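Local atomic coordinates of peptidase M42 (Thaumarchaeota archaeon SCGC AB-539-E09, PDB entry 5DS0), a protein that probably acts as a metal-dependent TET aminopeptidase of the M42 family, removing residues from the N-termini of peptides at a two-metal centre, here occupied by cobalt. Residues K54-D68 with H202-E215. Residues are numbered along the deposited sequence; the frame is centred on the assembly and turned at random.
Sequences KGNDRPRILMAGHTD and HPNTVYGSATVQEE. With CO (cobalt (II) ion), chain T; CO (cobalt (II) ion), chain U.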
ATOM      1  N   LYS C  54      10.716   5.698 -64.250  1.00 50.83           N
ATOM      2  CA  LYS C  54      12.049   5.480 -64.801  1.00 53.32           C
ATOM      3  C   LYS C  54      12.805   6.765 -65.081  1.00 53.03           C
ATOM      4  O   LYS C  54      12.238   7.824 -65.318  1.00 51.88           O
ATOM      5  CB  LYS C  54      11.996   4.626 -66.065  1.00 57.28           C
ATOM      6  CG  LYS C  54      11.660   3.157 -65.823  1.00 62.17           C
ATOM      7  CD  LYS C  54      12.016   2.282 -67.037  1.00 69.50           C
ATOM      8  CE  LYS C  54      11.320   0.911 -67.045  1.00 73.79           C
ATOM      9  NZ  LYS C  54      11.270   0.224 -65.712  1.00 75.49           N
ATOM     10  N   GLY C  55      14.118   6.637 -65.000  1.00 54.86           N
ATOM     11  CA  GLY C  55      15.069   7.687 -65.336  1.00 56.28           C
ATOM     12  C   GLY C  55      16.402   6.966 -65.401  1.00 57.39           C
ATOM     13  O   GLY C  55      16.486   5.878 -65.976  1.00 58.82           O
ATOM     14  N   ASN C  56      17.434   7.524 -64.794  1.00 57.26           N
ATOM     15  CA  ASN C  56      18.737   6.867 -64.817  1.00 59.59           C
ATOM     16  C   ASN C  56      18.708   5.616 -63.950  1.00 60.31           C
ATOM     17  O   ASN C  56      18.186   5.650 -62.851  1.00 59.17           O
ATOM     18  CB  ASN C  56      19.820   7.821 -64.335  1.00 60.74           C
ATOM     19  CG  ASN C  56      19.795   9.148 -65.072  1.00 61.72           C
ATOM     20  OD1 ASN C  56      18.837   9.466 -65.777  1.00 65.15           O
ATOM     21  ND2 ASN C  56      20.831   9.932 -64.895  1.00 61.44           N
ATOM     22  N   ASP C  57      19.239   4.503 -64.454  1.00 63.64           N
ATOM     23  CA  ASP C  57      19.282   3.241 -63.684  1.00 63.86           C
ATOM     24  C   ASP C  57      19.627   3.453 -62.221  1.00 60.45           C
ATOM     25  O   ASP C  57      19.044   2.805 -61.362  1.00 59.73           O
ATOM     26  CB  ASP C  57      20.294   2.263 -64.259  1.00 67.60           C
ATOM     27  CG  ASP C  57      20.221   0.853 -63.624  1.00 69.82           C
ATOM     28  OD1 ASP C  57      19.205   0.488 -62.988  1.00 70.21           O
ATOM     29  OD2 ASP C  57      21.207   0.104 -63.772  1.00 71.40           O
ATOM     30  N   ARG C  58      20.603   4.326 -61.974  1.00 57.38           N
ATOM     31  CA  ARG C  58      21.087   4.629 -60.638  1.00 55.50           C
ATOM     32  C   ARG C  58      21.236   6.153 -60.535  1.00 53.12           C
ATOM     33  O   ARG C  58      21.598   6.781 -61.528  1.00 54.21           O
ATOM     34  CB  ARG C  58      22.404   3.863 -60.394  1.00 57.44           C
ATOM     35  CG  ARG C  58      22.145   2.359 -60.227  1.00 58.91           C
ATOM     36  CD  ARG C  58      22.887   1.630 -59.113  1.00 59.95           C
ATOM     37  NE  ARG C  58      21.967   1.102 -58.094  1.00 59.35           N
ATOM     38  CZ  ARG C  58      21.463  -0.133 -58.000  1.00 59.32           C
ATOM     39  NH1 ARG C  58      20.648  -0.439 -56.993  1.00 57.44           N
ATOM     40  NH2 ARG C  58      21.751  -1.075 -58.874  1.00 60.70           N
ATOM     41  N   PRO C  59      20.951   6.764 -59.380  1.00 50.17           N
ATOM     42  CA  PRO C  59      20.599   6.087 -58.125  1.00 48.86           C
ATOM     43  C   PRO C  59      19.140   5.691 -58.043  1.00 47.06           C
ATOM     44  O   PRO C  59      18.290   6.315 -58.680  1.00 47.90           O
ATOM     45  CB  PRO C  59      20.884   7.152 -57.069  1.00 48.26           C
ATOM     46  CG  PRO C  59      20.630   8.441 -57.778  1.00 48.12           C
ATOM     47  CD  PRO C  59      20.957   8.230 -59.231  1.00 49.42           C
ATOM     48  N   ARG C  60      18.858   4.654 -57.269  1.00 46.14           N
ATOM     49  CA  ARG C  60      17.489   4.242 -57.005  1.00 45.43           C
ATOM     50  C   ARG C  60      16.982   4.914 -55.731  1.00 43.74           C
ATOM     51  O   ARG C  60      17.549   4.719 -54.651  1.00 42.89           O
ATOM     52  CB  ARG C  60      17.407   2.728 -56.855  1.00 46.68           C
ATOM     53  CG  ARG C  60      17.806   1.968 -58.096  1.00 48.64           C
ATOM     54  CD  ARG C  60      17.566   0.480 -57.923  1.00 50.30           C
ATOM     55  NE  ARG C  60      18.011  -0.277 -59.094  1.00 52.67           N
ATOM     56  CZ  ARG C  60      17.874  -1.591 -59.247  1.00 53.91           C
ATOM     57  NH1 ARG C  60      17.291  -2.333 -58.312  1.00 53.81           N
ATOM     58  NH2 ARG C  60      18.316  -2.173 -60.353  1.00 55.59           N
ATOM     59  N   ILE C  61      15.927   5.714 -55.880  1.00 42.59           N
ATOM     60  CA  ILE C  61      15.264   6.371 -54.755  1.00 42.05           C
ATOM     61  C   ILE C  61      14.058   5.539 -54.341  1.00 41.65           C
ATOM     62  O   ILE C  61      13.165   5.299 -55.144  1.00 41.06           O
ATOM     63  CB  ILE C  61      14.695   7.770 -55.103  1.00 41.69           C
ATOM     64  CG1 ILE C  61      15.628   8.588 -55.991  1.00 42.46           C
ATOM     65  CG2 ILE C  61      14.394   8.538 -53.838  1.00 41.26           C
ATOM     66  CD1 ILE C  61      16.991   8.830 -55.417  1.00 42.92           C
ATOM     67  N   LEU C  62      14.019   5.124 -53.086  1.00 41.83           N
ATOM     68  CA  LEU C  62      12.859   4.422 -52.562  1.00 41.20           C
ATOM     69  C   LEU C  62      12.040   5.368 -51.696  1.00 41.09           C
ATOM     70  O   LEU C  62      12.556   5.886 -50.702  1.00 41.31           O
ATOM     71  CB  LEU C  62      13.294   3.204 -51.748  1.00 41.01           C
ATOM     72  CG  LEU C  62      12.194   2.438 -51.009  1.00 40.35           C
ATOM     73  CD1 LEU C  62      11.039   2.078 -51.921  1.00 40.51           C
ATOM     74  CD2 LEU C  62      12.759   1.181 -50.380  1.00 40.87           C
HETATM   75  N   MSE C  63      10.789   5.599 -52.080  1.00 48.43           N
HETATM   76  CA  MSE C  63       9.838   6.270 -51.219  1.00 48.77           C
HETATM   77  C   MSE C  63       8.866   5.256 -50.723  1.00 47.41           C
HETATM   78  O   MSE C  63       8.335   4.477 -51.504  1.00 49.60           O
HETATM   79  CB  MSE C  63       9.027   7.293 -51.961  1.00 51.54           C
HETATM   80  CG  MSE C  63       9.853   8.491 -52.383  1.00 55.94           C
HETATM   81 SE   MSE C  63       8.582   9.934 -52.823  0.85 62.33          SE
HETATM   82  CE  MSE C  63       7.949   9.288 -54.573  1.00 62.45           C
ATOM     83  N   ALA C  64       8.595   5.252 -49.427  1.00 45.12           N
ATOM     84  CA  ALA C  64       7.727   4.239 -48.854  1.00 44.26           C
ATOM     85  C   ALA C  64       6.714   4.837 -47.905  1.00 42.75           C
ATOM     86  O   ALA C  64       7.060   5.685 -47.086  1.00 43.13           O
ATOM     87  CB  ALA C  64       8.554   3.202 -48.124  1.00 45.06           C
ATOM     88  N   GLY C  65       5.466   4.397 -48.033  1.00 41.53           N
ATOM     89  CA  GLY C  65       4.412   4.708 -47.061  1.00 40.42           C
ATOM     90  C   GLY C  65       3.543   3.486 -46.863  1.00 39.88           C
ATOM     91  O   GLY C  65       3.075   2.909 -47.832  1.00 41.11           O
ATOM     92  N   HIS C  66       3.349   3.058 -45.625  1.00 38.80           N
ATOM     93  CA  HIS C  66       2.645   1.799 -45.394  1.00 38.36           C
ATOM     94  C   HIS C  66       1.139   1.977 -45.494  1.00 37.73           C
ATOM     95  O   HIS C  66       0.589   2.947 -44.983  1.00 37.19           O
ATOM     96  CB  HIS C  66       3.064   1.131 -44.066  1.00 38.24           C
ATOM     97  CG  HIS C  66       2.650   1.871 -42.830  1.00 37.33           C
ATOM     98  ND1 HIS C  66       1.438   1.665 -42.209  1.00 36.84           N
ATOM     99  CD2 HIS C  66       3.314   2.770 -42.066  1.00 37.21           C
ATOM    100  CE1 HIS C  66       1.360   2.424 -41.129  1.00 36.58           C
ATOM    101  NE2 HIS C  66       2.484   3.110 -41.023  1.00 36.85           N
ATOM    102  N   THR C  67       0.479   1.033 -46.166  1.00 37.29           N
ATOM    103  CA  THR C  67      -0.957   1.102 -46.360  1.00 36.35           C
ATOM    104  C   THR C  67      -1.730   0.279 -45.358  1.00 35.57           C
ATOM    105  O   THR C  67      -2.962   0.323 -45.344  1.00 35.15           O
ATOM    106  CB  THR C  67      -1.345   0.611 -47.744  1.00 37.12           C
ATOM    107  OG1 THR C  67      -0.782  -0.694 -47.948  1.00 38.14           O
ATOM    108  CG2 THR C  67      -0.842   1.560 -48.798  1.00 37.67           C
ATOM    109  N   ASP C  68      -1.044  -0.509 -44.542  1.00 35.64           N
ATOM    110  CA  ASP C  68      -1.744  -1.204 -43.464  1.00 35.54           C
ATOM    111  C   ASP C  68      -2.125  -0.208 -42.384  1.00 35.57           C
ATOM    112  O   ASP C  68      -1.441   0.795 -42.172  1.00 36.16           O
ATOM    113  CB  ASP C  68      -0.950  -2.391 -42.895  1.00 35.59           C
ATOM    114  CG  ASP C  68       0.317  -1.981 -42.177  1.00 35.62           C
ATOM    115  OD1 ASP C  68       1.074  -1.146 -42.714  1.00 35.77           O
ATOM    116  OD2 ASP C  68       0.582  -2.532 -41.087  1.00 35.82           O
ATOM    117  N   HIS C 202      14.012  13.946 -63.639  1.00 52.29           N
ATOM    118  CA  HIS C 202      14.716  13.562 -62.428  1.00 50.00           C
ATOM    119  C   HIS C 202      15.857  12.609 -62.741  1.00 48.38           C
ATOM    120  O   HIS C 202      15.656  11.578 -63.370  1.00 47.67           O
ATOM    121  CB  HIS C 202      13.751  12.927 -61.419  1.00 49.90           C
ATOM    122  CG  HIS C 202      12.893  11.847 -61.992  1.00 49.33           C
ATOM    123  ND1 HIS C 202      13.294  10.530 -62.040  1.00 48.93           N
ATOM    124  CD2 HIS C 202      11.656  11.886 -62.539  1.00 49.66           C
ATOM    125  CE1 HIS C 202      12.345   9.804 -62.604  1.00 49.53           C
ATOM    126  NE2 HIS C 202      11.337  10.602 -62.911  1.00 50.10           N
ATOM    127  N   PRO C 203      17.069  12.933 -62.274  1.00 47.81           N
ATOM    128  CA  PRO C 203      18.293  12.198 -62.638  1.00 47.70           C
ATOM    129  C   PRO C 203      18.446  10.869 -61.890  1.00 46.33           C
ATOM    130  O   PRO C 203      19.496  10.603 -61.287  1.00 45.56           O
ATOM    131  CB  PRO C 203      19.402  13.170 -62.228  1.00 47.93           C
ATOM    132  CG  PRO C 203      18.832  13.869 -61.047  1.00 48.02           C
ATOM    133  CD  PRO C 203      17.355  14.011 -61.315  1.00 47.39           C
ATOM    134  N   ASN C 204      17.411  10.036 -61.958  1.00 45.03           N
ATOM    135  CA  ASN C 204      17.318   8.864 -61.109  1.00 43.97           C
ATOM    136  C   ASN C 204      16.071   8.065 -61.417  1.00 43.85           C
ATOM    137  O   ASN C 204      15.188   8.514 -62.147  1.00 44.30           O
ATOM    138  CB  ASN C 204      17.282   9.285 -59.632  1.00 43.87           C
ATOM    139  CG  ASN C 204      16.224  10.350 -59.348  1.00 43.32           C
ATOM    140  OD1 ASN C 204      15.083  10.230 -59.783  1.00 42.80           O
ATOM    141  ND2 ASN C 204      16.608  11.399 -58.619  1.00 42.87           N
ATOM    142  N   THR C 205      15.999   6.877 -60.830  1.00 43.83           N
ATOM    143  CA  THR C 205      14.814   6.031 -60.922  1.00 43.17           C
ATOM    144  C   THR C 205      14.133   6.036 -59.559  1.00 42.07           C
ATOM    145  O   THR C 205      14.774   5.838 -58.532  1.00 40.53           O
ATOM    146  CB  THR C 205      15.182   4.598 -61.361  1.00 42.80           C
ATOM    147  OG1 THR C 205      15.728   4.635 -62.689  1.00 43.08           O
ATOM    148  CG2 THR C 205      13.966   3.703 -61.353  1.00 42.62           C
ATOM    149  N   VAL C 206      12.826   6.269 -59.572  1.00 42.21           N
ATOM    150  CA  VAL C 206      12.052   6.416 -58.355  1.00 42.03           C
ATOM    151  C   VAL C 206      11.181   5.194 -58.130  1.00 41.70           C
ATOM    152  O   VAL C 206      10.373   4.848 -58.977  1.00 42.13           O
ATOM    153  CB  VAL C 206      11.166   7.671 -58.436  1.00 41.85           C
ATOM    154  CG1 VAL C 206      10.208   7.740 -57.260  1.00 42.07           C
ATOM    155  CG2 VAL C 206      12.030   8.921 -58.475  1.00 41.90           C
ATOM    156  N   TYR C 207      11.328   4.570 -56.967  1.00 41.37           N
ATOM    157  CA  TYR C 207      10.492   3.450 -56.581  1.00 41.83           C
ATOM    158  C   TYR C 207       9.535   3.935 -55.488  1.00 40.99           C
ATOM    159  O   TYR C 207       9.935   4.151 -54.354  1.00 41.54           O
ATOM    160  CB  TYR C 207      11.338   2.295 -56.056  1.00 42.08           C
ATOM    161  CG  TYR C 207      12.219   1.638 -57.096  1.00 43.82           C
ATOM    162  CD1 TYR C 207      13.330   2.295 -57.624  1.00 44.28           C
ATOM    163  CD2 TYR C 207      11.958   0.332 -57.539  1.00 44.78           C
ATOM    164  CE1 TYR C 207      14.149   1.681 -58.569  1.00 45.20           C
ATOM    165  CE2 TYR C 207      12.763  -0.285 -58.487  1.00 45.04           C
ATOM    166  CZ  TYR C 207      13.858   0.393 -58.999  1.00 45.47           C
ATOM    167  OH  TYR C 207      14.668  -0.222 -59.928  1.00 46.81           O
ATOM    168  N   GLY C 208       8.270   4.112 -55.843  1.00 39.62           N
ATOM    169  CA  GLY C 208       7.260   4.553 -54.893  1.00 38.17           C
ATOM    170  C   GLY C 208       6.511   3.360 -54.362  1.00 36.15           C
ATOM    171  O   GLY C 208       5.745   2.733 -55.074  1.00 35.63           O
ATOM    172  N   SER C 209       6.689   3.079 -53.088  1.00 35.25           N
ATOM    173  CA  SER C 209       6.241   1.819 -52.550  1.00 35.15           C
ATOM    174  C   SER C 209       5.162   1.938 -51.477  1.00 34.29           C
ATOM    175  O   SER C 209       5.310   2.658 -50.507  1.00 33.54           O
ATOM    176  CB  SER C 209       7.437   1.065 -52.000  1.00 35.27           C
ATOM    177  OG  SER C 209       7.075  -0.266 -51.745  1.00 35.59           O
ATOM    178  N   ALA C 210       4.081   1.197 -51.675  1.00 34.47           N
ATOM    179  CA  ALA C 210       3.009   1.084 -50.696  1.00 34.69           C
ATOM    180  C   ALA C 210       3.198  -0.193 -49.878  1.00 34.76           C
ATOM    181  O   ALA C 210       2.676  -1.254 -50.223  1.00 35.21           O
ATOM    182  CB  ALA C 210       1.668   1.071 -51.406  1.00 35.20           C
ATOM    183  N   THR C 211       3.978  -0.086 -48.813  1.00 34.53           N
ATOM    184  CA  THR C 211       4.391  -1.246 -48.047  1.00 35.06           C
ATOM    185  C   THR C 211       3.273  -1.814 -47.193  1.00 35.07           C
ATOM    186  O   THR C 211       2.321  -1.114 -46.858  1.00 35.13           O
ATOM    187  CB  THR C 211       5.589  -0.895 -47.134  1.00 35.06           C
ATOM    188  OG1 THR C 211       5.373   0.384 -46.523  1.00 35.53           O
ATOM    189  CG2 THR C 211       6.860  -0.834 -47.935  1.00 34.87           C
ATOM    190  N   VAL C 212       3.429  -3.077 -46.813  1.00 35.39           N
ATOM    191  CA  VAL C 212       2.474  -3.755 -45.942  1.00 36.27           C
ATOM    192  C   VAL C 212       3.099  -4.099 -44.599  1.00 36.21           C
ATOM    193  O   VAL C 212       4.319  -4.105 -44.445  1.00 37.20           O
ATOM    194  CB  VAL C 212       1.907  -5.044 -46.589  1.00 37.25           C
ATOM    195  CG1 VAL C 212       1.110  -4.698 -47.838  1.00 37.55           C
ATOM    196  CG2 VAL C 212       3.008  -6.050 -46.900  1.00 37.71           C
ATOM    197  N   GLN C 213       2.237  -4.369 -43.630  1.00 36.01           N
ATOM    198  CA  GLN C 213       2.645  -4.874 -42.328  1.00 36.53           C
ATOM    199  C   GLN C 213       3.693  -4.044 -41.570  1.00 36.30           C
ATOM    200  O   GLN C 213       4.522  -4.609 -40.869  1.00 36.19           O
ATOM    201  CB  GLN C 213       3.117  -6.334 -42.473  1.00 36.92           C
ATOM    202  CG  GLN C 213       1.991  -7.269 -42.880  1.00 36.65           C
ATOM    203  CD  GLN C 213       2.364  -8.731 -42.807  1.00 36.70           C
ATOM    204  OE1 GLN C 213       2.897  -9.221 -41.807  1.00 37.01           O
ATOM    205  NE2 GLN C 213       2.040  -9.450 -43.853  1.00 37.11           N
ATOM    206  N   GLU C 214       3.640  -2.715 -41.678  1.00 36.48           N
ATOM    207  CA  GLU C 214       4.483  -1.845 -40.839  1.00 36.31           C
ATOM    208  C   GLU C 214       4.065  -1.926 -39.384  1.00 35.76           C
ATOM    209  O   GLU C 214       4.908  -2.027 -38.506  1.00 35.50           O
ATOM    210  CB  GLU C 214       4.389  -0.383 -41.274  1.00 37.26           C
ATOM    211  CG  GLU C 214       5.420   0.582 -40.667  1.00 38.16           C
ATOM    212  CD  GLU C 214       5.052   1.239 -39.316  1.00 39.40           C
ATOM    213  OE1 GLU C 214       3.855   1.468 -38.983  1.00 42.00           O
ATOM    214  OE2 GLU C 214       5.993   1.570 -38.561  1.00 39.67           O
ATOM    215  N   GLU C 215       2.756  -1.898 -39.128  1.00 35.96           N
ATOM    216  CA  GLU C 215       2.254  -1.726 -37.768  1.00 36.69           C
ATOM    217  C   GLU C 215       2.526  -2.949 -36.869  1.00 36.70           C
ATOM    218  O   GLU C 215       2.377  -2.851 -35.653  1.00 36.19           O
ATOM    219  CB  GLU C 215       0.753  -1.363 -37.751  1.00 36.66           C
ATOM    220  CG  GLU C 215       0.394  -0.072 -38.476  1.00 37.03           C
ATOM    221  CD  GLU C 215       0.714   1.222 -37.705  1.00 37.34           C
ATOM    222  OE1 GLU C 215       1.549   1.186 -36.797  1.00 37.16           O
ATOM    223  OE2 GLU C 215       0.123   2.296 -38.003  1.00 37.16           O
TER
HETATM  224 CO    CO T 401       3.005   4.293 -39.382  1.00 22.75          CO
HETATM  225 CO    CO U 402       1.548   3.600 -36.945  1.00 29.98          CO
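The two-cobalt centre of this M42 peptidase sits where two parallel strands end side by side, and His66, Asp68, Glu214 and Glu215 meet there across the contact. The axes of strands 60-66 and 205-211 differ by 23°, and the register runs Ile61 with Val206 to Ala64 with Ser209. Alternating bonds from Ile61 N to Thr205 O and from Tyr207 N to Ile61 O, the latter 2.7 Å, show parallel pairing; it slackens at Gly65, whose O Thr211 N reaches only weakly, before Thr67 N bonds to Thr211 O. At the far end Thr205 OG1 donates to Asn56 O (2.7 Å), from above the carbonyl plane. Arg60 CG and CD come obliquely to Tyr207 CE1, both at 3.7 Å, while Tyr207 OH lies over one guanidinium face; Arg60 NH1 bonds to Val228 O. On the face shared by Ile61, Met63 and Val206, selenomethionine CE of Met63 meets Val206 CG1 at 3.8 Å.

His66 NE2 binds one cobalt at 2.1 Å. A chi1 of 68° turns the ring so that NE2 reaches this ion and Glu214 CB packs over its face. ND1 donates to Asp68 O near the ring plane, which helps fix the ring's rotation. Asp68 OD2 takes Glu215 N on its syn lone pair (3.0 Å) and also bonds to Ser20 OG, whereas Glu214 N reaches OD1 only weakly. Without the carboxylate, as with an alanine here, Glu215 N and Ser20 OG are likely to lose their acceptor, leaving the 214-215 backbone less firmly placed. Glu214 belongs to the first site, its OE1 a long 3.0 Å from the cobalt; Glu215 chelates the second, with OE2 at 2.2 Å. Glu237 completes the first site and His325 the second, with Asp180 shared. His66 at its strand's end and Glu214 and Glu215 just beyond the parallel neighbour form a layout characteristic of dinuclear M42 aminopeptidases.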